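Local coordinates for protein putative glucoamylase (Bacteroides uniformis, PDB 4GL3) that is a putative glucoamylase that probably hydrolyses glycosidic bonds in glucose-containing carbohydrates, though its natural substrate is uncertain, at residues P114-R117 with K118-G121; I154-N157 with L158-Q161; L280-R283 with A284-D288. One frame throughout, in Å; residues are numbered along the deposited sequence. Where two conformers were deposited one is given.

Contact 1 (P114-R117 with K118-G121); sequences PFSR and KDDG
The phenyl ring of F115 and the carboxylate of D119 are turned 65° from each other, and OD2 of D119 approaches the ring obliquely, 3.8 Å from CD2 of F115. A water lies in the ring plane at the edge of F115, held between S116 and D119. Beyond the loop, H103 stacks on the F115 ring and W104 meets it edge-to-face. D119 has its CG anti to the backbone N (chi1 -176°), which brings OD2 to 3.6 Å from CB of F115. The water at the ring edge donates to OD2 of D119 over 2.7 Å and also bonds OG of S116. A second water joins the same OG to the backbone N of K118, whose N-H it accepts, so one hydroxyl serves two bridges.

These residues illustrate how a short connection between strands 112-113 and 122-123 is folded: S116 to D119 form a type I beta turn. Its closing bond runs from N of D119 to O of S116 at 3.1 Å, with the donor well above the carbonyl plane. The N-H of F115 meets O of D119 at 3.0 Å, almost in line with that C=O, and brackets the turn from outside. Chi1 of 67° in S116 places OG only 3.2 Å from CB of D119. On the flank, CB of P114 rests 3.9 Å from CB of D120, while OD1 of D120 bonds the hydroxyl of S179. The D119 side chain also lies about 3 Å (nearest atoms) from a bound glycerol, probably from the crystallisation liquor.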
ATOM      1  N   PRO A 114      17.740 -11.305  -0.877  1.00 23.58           N
ATOM      2  CA  PRO A 114      16.832 -12.048   0.003  1.00 23.05           C
ATOM      3  C   PRO A 114      16.335 -11.243   1.165  1.00 23.35           C
ATOM      4  O   PRO A 114      17.092 -10.446   1.744  1.00 24.08           O
ATOM      5  CB  PRO A 114      17.700 -13.203   0.517  1.00 26.01           C
ATOM      6  CG  PRO A 114      18.811 -13.347  -0.473  1.00 29.59           C
ATOM      7  CD  PRO A 114      19.057 -11.952  -1.005  1.00 27.58           C
ATOM      8  N   PHE A 115      15.050 -11.422   1.479  1.00 23.60           N
ATOM      9  CA  PHE A 115      14.438 -10.780   2.620  1.00 23.09           C
ATOM     10  C   PHE A 115      14.719 -11.597   3.911  1.00 23.55           C
ATOM     11  O   PHE A 115      14.852 -11.023   4.974  1.00 26.27           O
ATOM     12  CB  PHE A 115      12.949 -10.585   2.386  1.00 23.62           C
ATOM     13  CG  PHE A 115      12.288  -9.710   3.416  1.00 27.09           C
ATOM     14  CD1 PHE A 115      12.521  -8.332   3.432  1.00 27.86           C
ATOM     15  CD2 PHE A 115      11.456 -10.253   4.385  1.00 28.84           C
ATOM     16  CE1 PHE A 115      11.925  -7.507   4.385  1.00 31.00           C
ATOM     17  CE2 PHE A 115      10.842  -9.417   5.325  1.00 32.93           C
ATOM     18  CZ  PHE A 115      11.096  -8.053   5.334  1.00 28.50           C
ATOM     19  N   SER A 116      14.804 -12.921   3.790  1.00 22.43           N
ATOM     20  CA  SER A 116      15.249 -13.801   4.857  1.00 21.81           C
ATOM     21  C   SER A 116      15.874 -15.043   4.205  1.00 22.74           C
ATOM     22  O   SER A 116      15.908 -15.176   2.981  1.00 24.38           O
ATOM     23  CB  SER A 116      14.068 -14.177   5.754  1.00 24.17           C
ATOM     24  OG  SER A 116      13.163 -14.983   5.030  1.00 27.21           O
ATOM     25  N   ARG A 117      16.377 -15.939   5.019  1.00 21.04           N
ATOM     26  CA  ARG A 117      17.122 -17.095   4.532  1.00 23.58           C
ATOM     27  C   ARG A 117      16.440 -17.893   3.428  1.00 22.81           C
ATOM     28  O   ARG A 117      17.081 -18.218   2.440  1.00 23.58           O
ATOM     29  CB  ARG A 117      17.516 -17.973   5.693  1.00 23.35           C
ATOM     30  CG  ARG A 117      18.448 -19.139   5.324  1.00 24.64           C
ATOM     31  CD  ARG A 117      19.100 -19.706   6.563  1.00 22.99           C
ATOM     32  NE  ARG A 117      20.004 -20.828   6.252  1.00 22.59           N
ATOM     33  CZ  ARG A 117      19.785 -22.108   6.509  1.00 26.28           C
ATOM     34  NH1 ARG A 117      18.680 -22.509   7.141  1.00 24.17           N
ATOM     35  NH2 ARG A 117      20.711 -23.000   6.195  1.00 26.73           N
ATOM     36  N   LYS A 118      15.162 -18.220   3.601  1.00 19.07           N
ATOM     37  CA  LYS A 118      14.424 -18.998   2.632  1.00 22.11           C
ATOM     38  C   LYS A 118      13.506 -18.139   1.732  1.00 23.61           C
ATOM     39  O   LYS A 118      12.813 -18.675   0.877  1.00 23.65           O
ATOM     40  CB  LYS A 118      13.613 -20.044   3.358  1.00 22.78           C
ATOM     41  CG  LYS A 118      14.441 -21.062   4.154  1.00 23.83           C
ATOM     42  CD  LYS A 118      13.662 -22.331   4.416  1.00 24.88           C
ATOM     43  CE  LYS A 118      14.487 -23.336   5.225  1.00 25.04           C
ATOM     44  NZ  LYS A 118      13.732 -24.568   5.574  1.00 22.27           N
ATOM     45  N   ASP A 119      13.482 -16.809   1.956  1.00 22.94           N
ATOM     46  CA  ASP A 119      12.665 -15.855   1.152  1.00 20.52           C
ATOM     47  C   ASP A 119      13.581 -15.119   0.180  1.00 24.68           C
ATOM     48  O   ASP A 119      13.969 -13.958   0.390  1.00 21.72           O
ATOM     49  CB  ASP A 119      11.949 -14.866   2.078  1.00 25.44           C
ATOM     50  CG  ASP A 119      11.000 -13.901   1.350  1.00 23.10           C
ATOM     51  OD1 ASP A 119      10.826 -13.969   0.098  1.00 22.49           O
ATOM     52  OD2 ASP A 119      10.389 -13.094   2.110  1.00 26.13           O
ATOM     53  N   ASP A 120      13.916 -15.806  -0.896  1.00 22.47           N
ATOM     54  CA  ASP A 120      14.900 -15.328  -1.863  1.00 21.49           C
ATOM     55  C   ASP A 120      14.447 -15.488  -3.286  1.00 21.99           C
ATOM     56  O   ASP A 120      15.277 -15.580  -4.207  1.00 23.99           O
ATOM     57  CB  ASP A 120      16.226 -16.105  -1.657  1.00 24.15           C
ATOM     58  CG  ASP A 120      16.086 -17.636  -1.943  1.00 29.81           C
ATOM     59  OD1 ASP A 120      14.933 -18.119  -2.112  1.00 26.02           O
ATOM     60  OD2 ASP A 120      17.153 -18.303  -2.015  1.00 25.01           O
ATOM     61  N   GLY A 121      13.137 -15.596  -3.470  1.00 19.38           N
ATOM     62  CA  GLY A 121      12.527 -15.683  -4.780  1.00 20.10           C
ATOM     63  C   GLY A 121      11.372 -14.711  -4.919  1.00 19.32           C
ATOM     64  O   GLY A 121      11.448 -13.592  -4.457  1.00 24.37           O
TER
HETATM   65  O   HOH W   1      13.600 -17.689   6.039  1.00 24.34           O
HETATM   66  O   HOH W   2      10.720 -13.567   4.744  1.00 29.74           O

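Contact 2 (I154-N157 with L158-Q161)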
ATOM      1  N   ILE A 154       4.894  -2.261 -22.512  1.00 25.35           N
ATOM      2  CA  ILE A 154       5.699  -2.967 -21.557  1.00 22.37           C
ATOM      3  C   ILE A 154       4.825  -3.411 -20.412  1.00 24.92           C
ATOM      4  O   ILE A 154       4.916  -4.553 -19.984  1.00 22.75           O
ATOM      5  CB  ILE A 154       6.910  -2.153 -21.011  1.00 23.52           C
ATOM      6  CG1 ILE A 154       7.985  -1.975 -22.124  1.00 27.39           C
ATOM      7  CG2 ILE A 154       7.506  -2.855 -19.768  1.00 20.11           C
ATOM      8  CD1 ILE A 154       9.128  -0.997 -21.785  1.00 25.89           C
ATOM      9  N   ILE A 155       3.966  -2.526 -19.898  1.00 22.94           N
ATOM     10  CA  ILE A 155       3.131  -2.879 -18.734  1.00 22.74           C
ATOM     11  C   ILE A 155       2.190  -4.028 -19.130  1.00 23.74           C
ATOM     12  O   ILE A 155       2.008  -4.946 -18.373  1.00 22.96           O
ATOM     13  CB  ILE A 155       2.313  -1.676 -18.189  1.00 25.81           C
ATOM     14  CG1 ILE A 155       3.246  -0.689 -17.455  1.00 25.32           C
ATOM     15  CG2 ILE A 155       1.186  -2.157 -17.284  1.00 23.02           C
ATOM     16  CD1 ILE A 155       2.629   0.637 -17.048  1.00 22.59           C
ATOM     17  N   ASN A 156       1.606  -3.969 -20.329  1.00 22.96           N
ATOM     18  CA  ASN A 156       0.649  -5.001 -20.693  1.00 26.72           C
ATOM     19  C   ASN A 156       1.345  -6.372 -20.763  1.00 28.11           C
ATOM     20  O   ASN A 156       0.783  -7.350 -20.352  1.00 23.47           O
ATOM     21  CB  ASN A 156      -0.035  -4.719 -22.020  1.00 28.55           C
ATOM     22  CG  ASN A 156      -1.272  -5.610 -22.219  1.00 34.97           C
ATOM     23  OD1 ASN A 156      -2.228  -5.607 -21.413  1.00 36.51           O
ATOM     24  ND2 ASN A 156      -1.241  -6.370 -23.247  1.00 33.38           N
ATOM     25  N   ASN A 157       2.563  -6.405 -21.308  1.00 27.11           N
ATOM     26  CA  ASN A 157       3.343  -7.635 -21.367  0.60 26.13           C
ATOM     27  C   ASN A 157       3.731  -8.171 -19.977  1.00 23.42           C
ATOM     28  O   ASN A 157       3.596  -9.376 -19.700  1.00 25.86           O
ATOM     29  CB  ASN A 157       4.578  -7.412 -22.244  0.60 28.58           C
ATOM     30  CG  ASN A 157       5.414  -8.643 -22.378  0.60 31.98           C
ATOM     31  OD1 ASN A 157       6.475  -8.737 -21.756  0.60 38.82           O
ATOM     32  ND2 ASN A 157       4.929  -9.615 -23.145  0.60 26.14           N
ATOM     33  N   LEU A 158       4.189  -7.295 -19.085  1.00 23.14           N
ATOM     34  CA  LEU A 158       4.425  -7.673 -17.678  1.00 22.36           C
ATOM     35  C   LEU A 158       3.173  -8.230 -17.035  1.00 24.63           C
ATOM     36  O   LEU A 158       3.191  -9.293 -16.366  1.00 23.02           O
ATOM     37  CB  LEU A 158       4.934  -6.480 -16.852  1.00 23.54           C
ATOM     38  CG  LEU A 158       6.360  -6.033 -17.116  1.00 24.76           C
ATOM     39  CD1 LEU A 158       6.654  -4.798 -16.267  1.00 19.98           C
ATOM     40  CD2 LEU A 158       7.335  -7.157 -16.795  1.00 20.68           C
ATOM     41  N   TRP A 159       2.058  -7.536 -17.234  1.00 24.63           N
ATOM     42  CA  TRP A 159       0.792  -8.000 -16.668  1.00 23.59           C
ATOM     43  C   TRP A 159       0.412  -9.387 -17.222  1.00 25.23           C
ATOM     44  O   TRP A 159       0.031 -10.257 -16.452  1.00 23.20           O
ATOM     45  CB  TRP A 159      -0.299  -6.965 -16.948  1.00 23.88           C
ATOM     46  CG  TRP A 159      -1.715  -7.378 -16.690  1.00 23.37           C
ATOM     47  CD1 TRP A 159      -2.754  -7.312 -17.592  1.00 24.23           C
ATOM     48  CD2 TRP A 159      -2.295  -7.811 -15.454  1.00 21.53           C
ATOM     49  NE1 TRP A 159      -3.929  -7.712 -16.995  1.00 22.71           N
ATOM     50  CE2 TRP A 159      -3.670  -8.022 -15.687  1.00 20.84           C
ATOM     51  CE3 TRP A 159      -1.784  -8.090 -14.189  1.00 21.16           C
ATOM     52  CZ2 TRP A 159      -4.521  -8.512 -14.712  1.00 24.31           C
ATOM     53  CZ3 TRP A 159      -2.641  -8.551 -13.207  1.00 22.38           C
ATOM     54  CH2 TRP A 159      -4.000  -8.771 -13.477  1.00 22.54           C
ATOM     55  N   ARG A 160       0.525  -9.592 -18.543  1.00 22.58           N
ATOM     56  CA  ARG A 160       0.198 -10.893 -19.122  1.00 23.94           C
ATOM     57  C   ARG A 160       1.179 -12.027 -18.679  1.00 26.35           C
ATOM     58  O   ARG A 160       0.778 -13.180 -18.615  1.00 22.50           O
ATOM     59  CB  ARG A 160       0.098 -10.837 -20.642  1.00 26.04           C
ATOM     60  CG  ARG A 160      -1.084  -9.989 -21.152  1.00 28.99           C
ATOM     61  CD  ARG A 160      -1.006  -9.821 -22.659  1.00 35.77           C
ATOM     62  NE  ARG A 160      -1.235 -11.122 -23.271  1.00 35.65           N
ATOM     63  CZ  ARG A 160      -2.429 -11.683 -23.415  1.00 34.24           C
ATOM     64  NH1 ARG A 160      -3.540 -11.063 -23.018  1.00 36.22           N
ATOM     65  NH2 ARG A 160      -2.496 -12.881 -23.946  1.00 40.47           N
ATOM     66  N   GLN A 161       2.386 -11.670 -18.270  1.00 22.37           N
ATOM     67  CA  GLN A 161       3.393 -12.661 -17.857  1.00 24.71           C
ATOM     68  C   GLN A 161       3.324 -13.043 -16.362  1.00 20.59           C
ATOM     69  O   GLN A 161       4.036 -13.973 -15.941  1.00 23.20           O
ATOM     70  CB  GLN A 161       4.795 -12.183 -18.238  1.00 21.04           C
ATOM     71  CG  GLN A 161       5.107 -12.156 -19.715  1.00 26.32           C
ATOM     72  CD  GLN A 161       6.605 -11.836 -20.007  1.00 49.94           C
ATOM     73  OE1 GLN A 161       7.294 -11.164 -19.226  1.00 41.88           O
ATOM     74  NE2 GLN A 161       7.109 -12.340 -21.115  1.00 48.14           N
TER
HETATM   75  O   HOH W   3      -3.868  -8.494 -22.489  1.00 49.67           O
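The last turns of helix 146-161 show how side chains four residues apart pair up along one side of a helix, I154 with L158 on the buried side and N156 with R160 on the exposed side. This helix packs against helices 75-90 and 124-140, consistent with the (alpha/alpha)6 toroid of six-hairpin glycosidases, the clan to which the family is assigned. Successive i to i+4 bonds hold the backbone. The first, from N of L158 to O of I154, is 3.0 Å long and nearly straight; the last, from N of Q161 to O of N157, is more bent, at 132°.

I154 and L158 lie alongside one another and point the same way, CG2 of I154 reaching CD1 of L158 at 4.1 Å. V86, R87 and S90 of helix 75-90 lie against I154, S90 touching L158 as well, while I155, one position along, packs on L134, A137 and H138 of helix 124-140.

W159 swings its indole away from the preceding turn; OD1 of N156 comes to the edge of this ring, near its plane, 4.2 Å from CD1 of W159. The indole NE1 is spent on D405, and H403 meets the ring edge-to-face.

R160 runs beside N156, amide and guanidinium planes 35° apart. ND2 of N156 sits 3.5 Å from CD of R160, a contact with the aliphatic part of the arginine. The R160 chain bends at chi3 (68°), carrying the guanidinium round to a water in its plane: NH1 of R160 donates to that water over 2.6 Å, and ND2 of N156 reaches it more weakly.

Contact 3 (L280-R283 with A284-D288)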
ATOM      1  N   LEU A 280     -12.127   3.999  12.599  1.00 31.41           N
ATOM      2  CA  LEU A 280     -12.741   4.676  13.774  1.00 32.61           C
ATOM      3  C   LEU A 280     -12.482   3.887  15.044  1.00 32.39           C
ATOM      4  O   LEU A 280     -12.291   4.444  16.097  1.00 36.57           O
ATOM      5  CB  LEU A 280     -14.242   4.903  13.558  1.00 33.77           C
ATOM      6  CG  LEU A 280     -14.568   5.970  12.499  1.00 35.60           C
ATOM      7  CD1 LEU A 280     -16.052   6.308  12.480  1.00 36.18           C
ATOM      8  CD2 LEU A 280     -13.761   7.236  12.767  1.00 33.64           C
ATOM      9  N   ILE A 281     -12.440   2.568  14.931  1.00 33.77           N
ATOM     10  CA  ILE A 281     -12.045   1.716  16.053  1.00 33.35           C
ATOM     11  C   ILE A 281     -10.578   1.961  16.495  1.00 30.67           C
ATOM     12  O   ILE A 281     -10.302   2.066  17.686  1.00 33.50           O
ATOM     13  CB  ILE A 281     -12.309   0.240  15.713  1.00 32.28           C
ATOM     14  CG1 ILE A 281     -13.831  -0.018  15.694  1.00 33.97           C
ATOM     15  CG2 ILE A 281     -11.579  -0.688  16.688  1.00 31.79           C
ATOM     16  CD1 ILE A 281     -14.208  -1.313  14.940  1.00 33.21           C
ATOM     17  N   ASN A 282      -9.659   2.049  15.536  1.00 31.09           N
ATOM     18  CA  ASN A 282      -8.238   2.343  15.812  1.00 33.02           C
ATOM     19  C   ASN A 282      -8.112   3.693  16.541  1.00 36.19           C
ATOM     20  O   ASN A 282      -7.466   3.824  17.602  1.00 37.68           O
ATOM     21  CB  ASN A 282      -7.483   2.290  14.466  1.00 30.62           C
ATOM     22  CG  ASN A 282      -5.984   2.228  14.615  1.00 36.64           C
ATOM     23  OD1 ASN A 282      -5.343   3.260  14.861  1.00 37.16           O
ATOM     24  ND2 ASN A 282      -5.395   1.021  14.416  1.00 31.13           N
ATOM     25  N   ARG A 283      -8.829   4.687  16.023  1.00 38.12           N
ATOM     26  CA  ARG A 283      -8.913   5.975  16.687  1.00 37.27           C
ATOM     27  C   ARG A 283      -9.532   5.891  18.074  1.00 39.44           C
ATOM     28  O   ARG A 283      -9.019   6.502  19.012  1.00 39.05           O
ATOM     29  CB  ARG A 283      -9.684   6.983  15.827  1.00 36.90           C
ATOM     30  CG  ARG A 283      -9.887   8.322  16.496  1.00 35.81           C
ATOM     31  CD  ARG A 283     -10.678   9.272  15.603  1.00 39.43           C
ATOM     32  NE  ARG A 283     -10.969  10.559  16.231  1.00 38.24           N
ATOM     33  CZ  ARG A 283     -12.050  10.801  16.969  1.00 40.68           C
ATOM     34  NH1 ARG A 283     -12.935   9.845  17.191  1.00 40.35           N
ATOM     35  NH2 ARG A 283     -12.260  11.996  17.481  1.00 42.20           N
ATOM     36  N   ALA A 284     -10.653   5.176  18.216  1.00 40.47           N
ATOM     37  CA  ALA A 284     -11.318   5.060  19.524  1.00 36.29           C
ATOM     38  C   ALA A 284     -10.388   4.391  20.536  1.00 37.54           C
ATOM     39  O   ALA A 284     -10.357   4.792  21.709  1.00 39.38           O
ATOM     40  CB  ALA A 284     -12.670   4.311  19.446  1.00 33.90           C
ATOM     41  N   TYR A 285      -9.626   3.384  20.091  1.00 37.94           N
ATOM     42  CA  TYR A 285      -8.657   2.749  20.975  1.00 37.31           C
ATOM     43  C   TYR A 285      -7.679   3.813  21.513  1.00 40.21           C
ATOM     44  O   TYR A 285      -7.394   3.864  22.725  1.00 40.59           O
ATOM     45  CB  TYR A 285      -7.895   1.589  20.317  1.00 36.49           C
ATOM     46  CG  TYR A 285      -6.771   1.086  21.195  1.00 37.27           C
ATOM     47  CD1 TYR A 285      -6.999   0.140  22.168  1.00 41.13           C
ATOM     48  CD2 TYR A 285      -5.515   1.637  21.110  1.00 39.68           C
ATOM     49  CE1 TYR A 285      -5.982  -0.311  22.994  1.00 44.12           C
ATOM     50  CE2 TYR A 285      -4.499   1.229  21.943  1.00 42.21           C
ATOM     51  CZ  TYR A 285      -4.732   0.247  22.877  1.00 43.24           C
ATOM     52  OH  TYR A 285      -3.723  -0.141  23.714  1.00 36.99           O
ATOM     53  N   CYS A 286      -7.206   4.675  20.626  1.00 37.15           N
ATOM     54  CA  CYS A 286      -6.215   5.662  21.019  1.00 38.58           C
ATOM     55  C   CYS A 286      -6.782   6.665  21.980  1.00 38.52           C
ATOM     56  O   CYS A 286      -6.095   7.089  22.940  1.00 43.44           O
ATOM     57  CB  CYS A 286      -5.610   6.315  19.774  1.00 37.59           C
ATOM     58  SG  CYS A 286      -4.583   5.162  18.781  1.00 39.40           S
ATOM     59  N   ILE A 287      -8.045   7.032  21.767  1.00 38.67           N
ATOM     60  CA  ILE A 287      -8.711   7.960  22.673  1.00 41.44           C
ATOM     61  C   ILE A 287      -8.942   7.285  24.018  1.00 46.04           C
ATOM     62  O   ILE A 287      -8.721   7.895  25.049  1.00 45.95           O
ATOM     63  CB  ILE A 287     -10.042   8.508  22.091  1.00 40.79           C
ATOM     64  CG1 ILE A 287      -9.748   9.353  20.839  1.00 41.28           C
ATOM     65  CG2 ILE A 287     -10.821   9.303  23.141  1.00 38.19           C
ATOM     66  CD1 ILE A 287     -10.986   9.716  20.044  1.00 40.74           C
ATOM     67  N   ASP A 288      -9.374   6.024  24.016  1.00 48.16           N
ATOM     68  CA  ASP A 288      -9.494   5.266  25.269  1.00 50.59           C
ATOM     69  C   ASP A 288      -8.147   5.218  26.019  1.00 47.85           C
ATOM     70  O   ASP A 288      -8.112   5.398  27.220  1.00 45.63           O
ATOM     71  CB  ASP A 288      -9.979   3.835  25.006  1.00 49.36           C
ATOM     72  CG  ASP A 288     -10.344   3.105  26.288  1.00 53.16           C
ATOM     73  OD1 ASP A 288     -11.039   3.696  27.124  1.00 52.32           O
ATOM     74  OD2 ASP A 288      -9.926   1.953  26.464  1.00 60.43           O
TER
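R283 and I287, one helical turn apart, cross at an angle so that a single methyl lies over one face of a flat cation. R283 keeps its chain extended from CG to NE, with CG opposite the backbone N (chi1 176°), and only the last torsion turns the guanidinium out of the line of the chain. I287 places CG1 anti to its carbonyl carbon and continues extended (chi2 169°), which lifts CD1 over the centre of the guanidinium, 3.4 Å from CZ of R283. NH1 and NH2 of R283 lie almost as near to the same methyl. Y339 adds a cation-pi contact, and W301 also touches the arginine.

Both residues belong to helix 271-288, whose i to i+4 bonds fix their spacing; N of I287 meets O of R283 at 3.0 Å. Strand 235-239 packs on the helix: I281 touches I235 and L237, and L280 touches I235. A284 has just a methyl, and its CB sits 3.4 Å from O of L280. The polar ends of the buried residues find partners elsewhere: OD1 of N282 accepts from N of L303, and the hydroxyl of Y285 bonds D320.

Because CD1 of I287 meets a guanidinium face, where no N-H points, the methyl and the arginine's in-plane donors do not compete; the positive charge can be partly shielded from one face while its N-H edges keep their directions.

How the contacts relate
Read from the N terminus, the three contacts follow in series, with none nested in or crossing another. Contact 1 closes the loop between strands 112-113 and 122-123, just before helix 124-140 begins. Contact 2 comes next, in the final turns of helix 146-161, and packs on that same helix 124-140 as well as on helix 75-90. The centres of contacts 1 and 2 are about 25 Å apart. Contact 3 follows much later, in helix 271-288, which leans on strand 235-239; its centre lies about 42 Å from that of contact 2, across the centre of the chain. Only contact 1 closes a loop; the others are steps within single helices.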